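Local coordinates for protein rutinosidase (Aspergillus niger, PDB 6I1A) that cleaves beta-glycosidic bonds as a secreted family 5 glycoside hydrolase, a rutinosidase also classed as a probable exo-1,3-beta-glucanase, at residues W53-C56 / E57-S61; T73-K77 / A78-K82; R319-L322 / A323-T327. All coordinates share one frame; numbering follows the deposited sequence.

Interaction 1. Residues W53-C56 / E57-S61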
# COMPACT_ATOMS: atom_id res chain seq x y z
N TRP A 53 -14.85 26.56 3.17
CA TRP A 53 -14.27 27.84 3.68
C TRP A 53 -14.37 28.92 2.60
O TRP A 53 -14.96 29.99 2.82
CB TRP A 53 -12.83 27.59 4.11
CG TRP A 53 -12.14 28.77 4.71
CD1 TRP A 53 -11.64 29.85 4.05
CD2 TRP A 53 -11.71 28.92 6.09
NE1 TRP A 53 -10.97 30.69 4.92
CE2 TRP A 53 -11.00 30.15 6.17
CE3 TRP A 53 -11.90 28.17 7.25
CZ2 TRP A 53 -10.49 30.62 7.38
CZ3 TRP A 53 -11.34 28.62 8.43
CH2 TRP A 53 -10.66 29.82 8.49
N GLY A 54 -13.85 28.65 1.41
CA GLY A 54 -13.84 29.64 0.32
C GLY A 54 -15.22 29.84 -0.27
O GLY A 54 -15.52 30.96 -0.72
N LEU A 55 -16.07 28.82 -0.35
CA LEU A 55 -17.49 29.00 -0.76
C LEU A 55 -18.18 30.00 0.16
O LEU A 55 -18.88 30.94 -0.32
CB LEU A 55 -18.19 27.65 -0.76
CG LEU A 55 -19.68 27.67 -1.06
CD1 LEU A 55 -20.07 26.41 -1.85
CD2 LEU A 55 -20.50 27.80 0.19
N CYS A 56 -17.97 29.89 1.45
CA CYS A 56 -18.63 30.79 2.42
C CYS A 56 -18.04 32.19 2.28
O CYS A 56 -18.86 33.17 2.29
CB CYS A 56 -18.42 30.25 3.83
SG CYS A 56 -19.56 30.92 5.05
N GLU A 57 -16.73 32.31 2.15
CA GLU A 57 -16.08 33.61 1.92
C GLU A 57 -16.68 34.24 0.65
O GLU A 57 -17.03 35.47 0.64
CB GLU A 57 -14.58 33.46 1.79
CG GLU A 57 -13.84 34.76 1.51
CD GLU A 57 -12.36 34.77 1.84
OE1 GLU A 57 -11.82 33.74 2.11
OE2 GLU A 57 -11.77 35.87 1.84
N HIS A 58 -16.78 33.48 -0.42
CA HIS A 58 -17.30 34.02 -1.71
C HIS A 58 -18.71 34.53 -1.54
O HIS A 58 -19.05 35.61 -2.14
CB HIS A 58 -17.27 32.88 -2.74
CG HIS A 58 -18.07 33.14 -3.98
ND1 HIS A 58 -17.72 34.19 -4.85
CD2 HIS A 58 -19.21 32.63 -4.44
CE1 HIS A 58 -18.62 34.22 -5.85
NE2 HIS A 58 -19.55 33.28 -5.63
N LEU A 59 -19.58 33.83 -0.83
CA LEU A 59 -21.00 34.22 -0.68
C LEU A 59 -21.16 35.41 0.28
O LEU A 59 -22.26 36.00 0.30
CB LEU A 59 -21.83 33.03 -0.22
CG LEU A 59 -22.04 31.89 -1.21
CD1 LEU A 59 -22.79 30.75 -0.55
CD2 LEU A 59 -22.77 32.39 -2.45
N GLY A 60 -20.18 35.66 1.11
CA GLY A 60 -20.21 36.76 2.09
C GLY A 60 -21.46 36.68 2.95
O GLY A 60 -21.79 35.61 3.51
N SER A 61 -22.27 37.75 3.03
CA SER A 61 -23.46 37.71 3.90
C SER A 61 -24.51 36.71 3.44
O SER A 61 -25.40 36.43 4.21
CB SER A 61 -24.09 39.12 3.99
OG SER A 61 -24.46 39.47 2.68
O HOH W 1 -10.42 33.50 4.39
O HOH W 2 -19.07 34.61 4.77

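Interaction 2. Residues T73-K77 / A78-K82. Unlike the reference sequence in segment 73-77: Leu74 (reference Trp).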
# COMPACT_ATOMS: atom_id res chain seq x y z
N THR A 73 -33.21 21.23 3.71
CA THR A 73 -33.82 20.53 2.56
C THR A 73 -33.07 19.29 2.09
O THR A 73 -33.74 18.40 1.55
CB THR A 73 -34.00 21.48 1.41
OG1 THR A 73 -32.73 21.99 1.00
CG2 THR A 73 -34.99 22.58 1.74
N LEU A 74 -31.77 19.17 2.27
CA LEU A 74 -31.04 18.05 1.61
C LEU A 74 -31.39 16.72 2.26
O LEU A 74 -31.60 15.72 1.55
CB LEU A 74 -29.53 18.28 1.69
CG LEU A 74 -28.69 17.22 0.96
CD1 LEU A 74 -28.73 17.39 -0.57
CD2 LEU A 74 -27.24 17.26 1.40
N ILE A 75 -31.38 16.66 3.59
CA ILE A 75 -31.70 15.43 4.37
C ILE A 75 -32.93 15.70 5.19
O ILE A 75 -32.95 16.60 6.03
CB ILE A 75 -30.54 14.94 5.26
CG1 ILE A 75 -29.30 14.65 4.42
CG2 ILE A 75 -30.97 13.77 6.14
CD1 ILE A 75 -29.41 13.50 3.46
N THR A 76 -34.00 14.93 4.95
CA THR A 76 -35.26 15.09 5.68
C THR A 76 -35.70 13.76 6.26
O THR A 76 -35.06 12.72 6.08
CB THR A 76 -36.34 15.67 4.75
OG1 THR A 76 -36.65 14.62 3.84
CG2 THR A 76 -35.89 16.93 4.04
N LYS A 77 -36.79 13.76 6.99
CA LYS A 77 -37.35 12.51 7.54
C LYS A 77 -37.63 11.50 6.43
O LYS A 77 -37.45 10.30 6.67
CB LYS A 77 -38.61 12.85 8.33
CG LYS A 77 -38.32 13.57 9.62
CD LYS A 77 -39.58 14.00 10.26
CE LYS A 77 -39.32 14.84 11.48
NZ LYS A 77 -40.62 15.14 12.10
N ALA A 78 -38.04 11.96 5.24
CA ALA A 78 -38.27 11.08 4.08
C ALA A 78 -36.98 10.29 3.76
O ALA A 78 -37.12 9.09 3.43
CB ALA A 78 -38.70 11.89 2.87
N ASP A 79 -35.81 10.95 3.82
CA ASP A 79 -34.53 10.24 3.59
C ASP A 79 -34.34 9.16 4.65
O ASP A 79 -33.94 7.99 4.34
CB ASP A 79 -33.35 11.20 3.55
CG ASP A 79 -33.47 12.14 2.38
OD1 ASP A 79 -33.33 11.67 1.22
OD2 ASP A 79 -33.76 13.33 2.60
N ILE A 80 -34.61 9.45 5.91
CA ILE A 80 -34.47 8.44 6.98
C ILE A 80 -35.39 7.25 6.73
O ILE A 80 -35.00 6.12 6.91
CB ILE A 80 -34.69 9.06 8.37
CG1 ILE A 80 -33.80 10.30 8.54
CG2 ILE A 80 -34.49 8.03 9.48
CD1 ILE A 80 -32.34 10.14 8.15
N ASP A 81 -36.66 7.51 6.33
CA ASP A 81 -37.57 6.40 6.00
C ASP A 81 -37.05 5.55 4.85
O ASP A 81 -37.10 4.31 4.95
CB ASP A 81 -38.95 6.96 5.66
CG ASP A 81 -39.66 7.62 6.83
OD1 ASP A 81 -39.42 7.24 7.99
OD2 ASP A 81 -40.51 8.49 6.55
N LYS A 82 -36.51 6.18 3.83
CA LYS A 82 -35.97 5.41 2.68
C LYS A 82 -34.77 4.56 3.12
O LYS A 82 -34.66 3.35 2.82
CB LYS A 82 -35.55 6.34 1.58
CG LYS A 82 -35.07 5.56 0.35
CD LYS A 82 -34.64 6.40 -0.73
CE LYS A 82 -35.60 7.49 -1.17
NZ LYS A 82 -34.96 8.40 -2.17
O HOH W 3 -34.98 15.13 1.31

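Interaction 3. Residues R319-L322 / A323-T327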
# COMPACT_ATOMS: atom_id res chain seq x y z
N ARG A 319 -23.37 -6.40 -6.95
CA ARG A 319 -22.43 -7.44 -6.46
C ARG A 319 -21.37 -6.80 -5.55
O ARG A 319 -21.09 -7.37 -4.49
CB ARG A 319 -21.78 -8.14 -7.65
CG ARG A 319 -20.66 -9.11 -7.28
CD ARG A 319 -19.29 -8.47 -7.40
NE ARG A 319 -18.39 -9.32 -8.16
CZ ARG A 319 -17.30 -8.91 -8.79
NH1 ARG A 319 -16.95 -7.64 -8.77
NH2 ARG A 319 -16.56 -9.79 -9.44
N ASN A 320 -20.84 -5.64 -5.95
CA ASN A 320 -19.77 -4.93 -5.20
C ASN A 320 -20.28 -4.38 -3.87
O ASN A 320 -19.58 -4.53 -2.86
CB ASN A 320 -19.07 -3.89 -6.09
CG ASN A 320 -18.14 -4.54 -7.09
OD1 ASN A 320 -17.66 -5.64 -6.87
ND2 ASN A 320 -17.88 -3.85 -8.19
N VAL A 321 -21.45 -3.74 -3.87
CA VAL A 321 -22.00 -3.20 -2.57
C VAL A 321 -22.25 -4.36 -1.63
O VAL A 321 -21.88 -4.31 -0.42
CB VAL A 321 -23.28 -2.38 -2.75
CG1 VAL A 321 -23.88 -1.95 -1.41
CG2 VAL A 321 -23.06 -1.20 -3.59
N LEU A 322 -22.91 -5.43 -2.10
CA LEU A 322 -23.21 -6.56 -1.22
C LEU A 322 -21.94 -7.26 -0.74
O LEU A 322 -21.88 -7.67 0.44
CB LEU A 322 -24.16 -7.54 -1.93
CG LEU A 322 -25.55 -6.98 -2.22
CD1 LEU A 322 -26.37 -8.05 -2.94
CD2 LEU A 322 -26.27 -6.55 -0.98
N ALA A 323 -20.93 -7.38 -1.61
CA ALA A 323 -19.65 -7.99 -1.21
C ALA A 323 -19.02 -7.18 -0.06
O ALA A 323 -18.51 -7.73 0.93
CB ALA A 323 -18.70 -8.11 -2.38
N GLY A 324 -19.01 -5.88 -0.20
CA GLY A 324 -18.43 -5.05 0.85
C GLY A 324 -19.22 -5.16 2.11
O GLY A 324 -18.64 -5.34 3.22
N LEU A 325 -20.55 -5.02 2.08
CA LEU A 325 -21.35 -5.11 3.31
C LEU A 325 -21.05 -6.42 4.05
O LEU A 325 -20.83 -6.44 5.29
CB LEU A 325 -22.84 -5.03 3.01
CG LEU A 325 -23.30 -3.68 2.51
CD1 LEU A 325 -24.80 -3.71 2.22
CD2 LEU A 325 -23.08 -2.56 3.50
N GLU A 326 -21.03 -7.51 3.31
CA GLU A 326 -20.82 -8.84 3.93
C GLU A 326 -19.43 -8.95 4.57
O GLU A 326 -19.27 -9.52 5.67
CB GLU A 326 -21.00 -9.99 2.91
CG GLU A 326 -22.44 -10.26 2.52
CD GLU A 326 -22.57 -11.26 1.39
OE1 GLU A 326 -23.66 -11.20 0.74
OE2 GLU A 326 -21.52 -11.95 1.05
N THR A 327 -18.42 -8.38 3.90
CA THR A 327 -17.03 -8.46 4.37
C THR A 327 -16.89 -7.61 5.64
O THR A 327 -16.33 -8.09 6.61
CB THR A 327 -16.09 -8.03 3.27
OG1 THR A 327 -16.26 -8.82 2.09
CG2 THR A 327 -14.65 -8.15 3.73

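Interaction 1. Residues W53-C56 / E57-S61
The carbonyls of Trp53, Gly54 and Leu55 each receive the N-H of the residue four places on, Glu57, His58 and Leu59, so the two segments make up nearly all of the short helix 52-59 and its closing turn; of these i to i+4 bonds, His58 N to Gly54 O is the shortest at 2.8 Å. The series ends with a weak bond from Gly60 N to Cys56 O, and Gly60 then turns to a positive phi of 53°, a backbone shape that suits glycine, which has no CB to strain it. A water close to this end lies 2.9 Å from Cys56 O and also near Gly60 O.

Trp53 and Glu57, one turn apart, do not bond directly. A water takes the indole N-H of Trp53 NE1 at 2.9 Å and gives a proton to Glu57 OE1 at 2.7 Å. The extended Glu57 chain, with CG anti to the backbone N (chi1 178°), carries its carboxylate back to this water. The Trp53 ring also meets His154 edge-to-face, and the side chains of Trp53 and Glu57 both touch Gln107.

On another side of the helix the leucines run side by side, pointing the same way, with Leu55 CD2 3.8 Å from Leu59 CD1. Leu59 CG also rests 3.4 Å from Leu55 O. Branched apolar chains fit here because both meet helix 39-45, Leu55 at Phe41 and Trp42, Leu59 at Tyr45. Cys56 is buried and its SG forms the disulfide to Cys63, tying this helix to the start of helix 63-73.

The chemistry is thus divided by side: a covalent link and leucine packing fix the helix to its neighbours, while a single water relays the polar pairing of indole and carboxylate at the more exposed side.

Interaction 2. Residues T73-K77 / A78-K82
A capping box opens helix 77-85, with Thr76 at the N-cap and Asp79 three residues on. The backbone N-H of Thr76 gives a nearly straight bond to Asp79 OD2 (2.9 Å, 163° at the hydrogen), using the lone pair of OD2 that faces away from the other carboxylate oxygen. Thr76 OG1, for its part, takes only a weak bond from Ala78 N at 3.3 Å. Asp79 reaches back because its CG lies beside its own backbone N and opposite the carbonyl carbon (chi1 -64°). Threonine suits the N-cap by offering a hydroxyl to a first-turn N-H, and aspartate is short enough to bend back to the N-cap amide.

A water joins the two side chains, donating to Asp79 OD2 and lying 3.1 Å from Thr76 OG1. Lys341 hydrogen-bonds Leu74 O and pairs only weakly, at long range, with Asp79 OD1. The helix N-terminus and Lys341 would probably favour the charged form of Asp79, while the nearby Glu361 carboxylate would work against it.

Behind the cap the regular pattern starts: Asp81 N bonds Lys77 O at 2.9 Å, while Ile80 N reaches Thr76 O only weakly. Asp81 OD1 meets the hydroxyls of Tyr123 and Tyr128 of helix 113-128. Ile75 CG2 lies 4.4 Å from Ile80 CD1, a loose apolar contact, and Ile80 also packs on Ile120 and Ala124 of the same helix.

The arrangement is a capping box whose strong half is the carboxylate bond and whose hydroxyl half is weak, placed on a helix that leads into strand 90-95 of the TIM-barrel.

Interaction 3. Residues R319-L322 / A323-T327
Val321 and Leu325, one turn apart in helix 317-331, lie side by side with CG1 and CD1 4.1 Å apart. Leu325 holds its CG beside its backbone N (chi1 -68°), which brings CG close over Val321 O. That same carbonyl oxygen, Val321 O, receives Leu325 N at 2.9 Å in an almost straight bond. Ala323 fits against the preceding turn with only a methyl, its CB 3.3 Å from Arg319 O. Gly324, which is buried, adds no side chain to the helix surface. Thr327 adds a second bond to the carbonyl of Ala323: its OG1 donates to Ala323 O at 2.8 Å, while Thr327 N reaches the same oxygen from the opposite face of the carbonyl plane.

Further out, Arg319 NH1 donates to Asn320 OD1 at 2.8 Å, and the same guanidinium makes a salt bridge through NH2 to Glu278. Asn320 ND2 bonds Ser277 O, so its amide uses both ends and its place is set by that loop.

The apolar face covers strand 299-308 through Ile306 and Trp304 and helix 360-365 through Phe363 and Tyr360, while Asn320 and Thr327 lean on helix 280-290.

All three are local contacts within one helix or at its start, and each is only partly buried, though to different degrees: of eight touching residues, two are buried in interaction 1, three in interaction 2 and four in interaction 3. Interaction 1 is the most peripheral, about 23 Å from the chain centre, and depends on a covalent link as well as packing. Interaction 2, whose centre is about 27 Å from that of interaction 1, concerns a helix beginning, so polar capping dominates. Interaction 3, mid-helix, relies on regular backbone bonds and apolar packing against a barrel strand. It lies on the opposite side of the chain's centre from interaction 1. None of the three touches another.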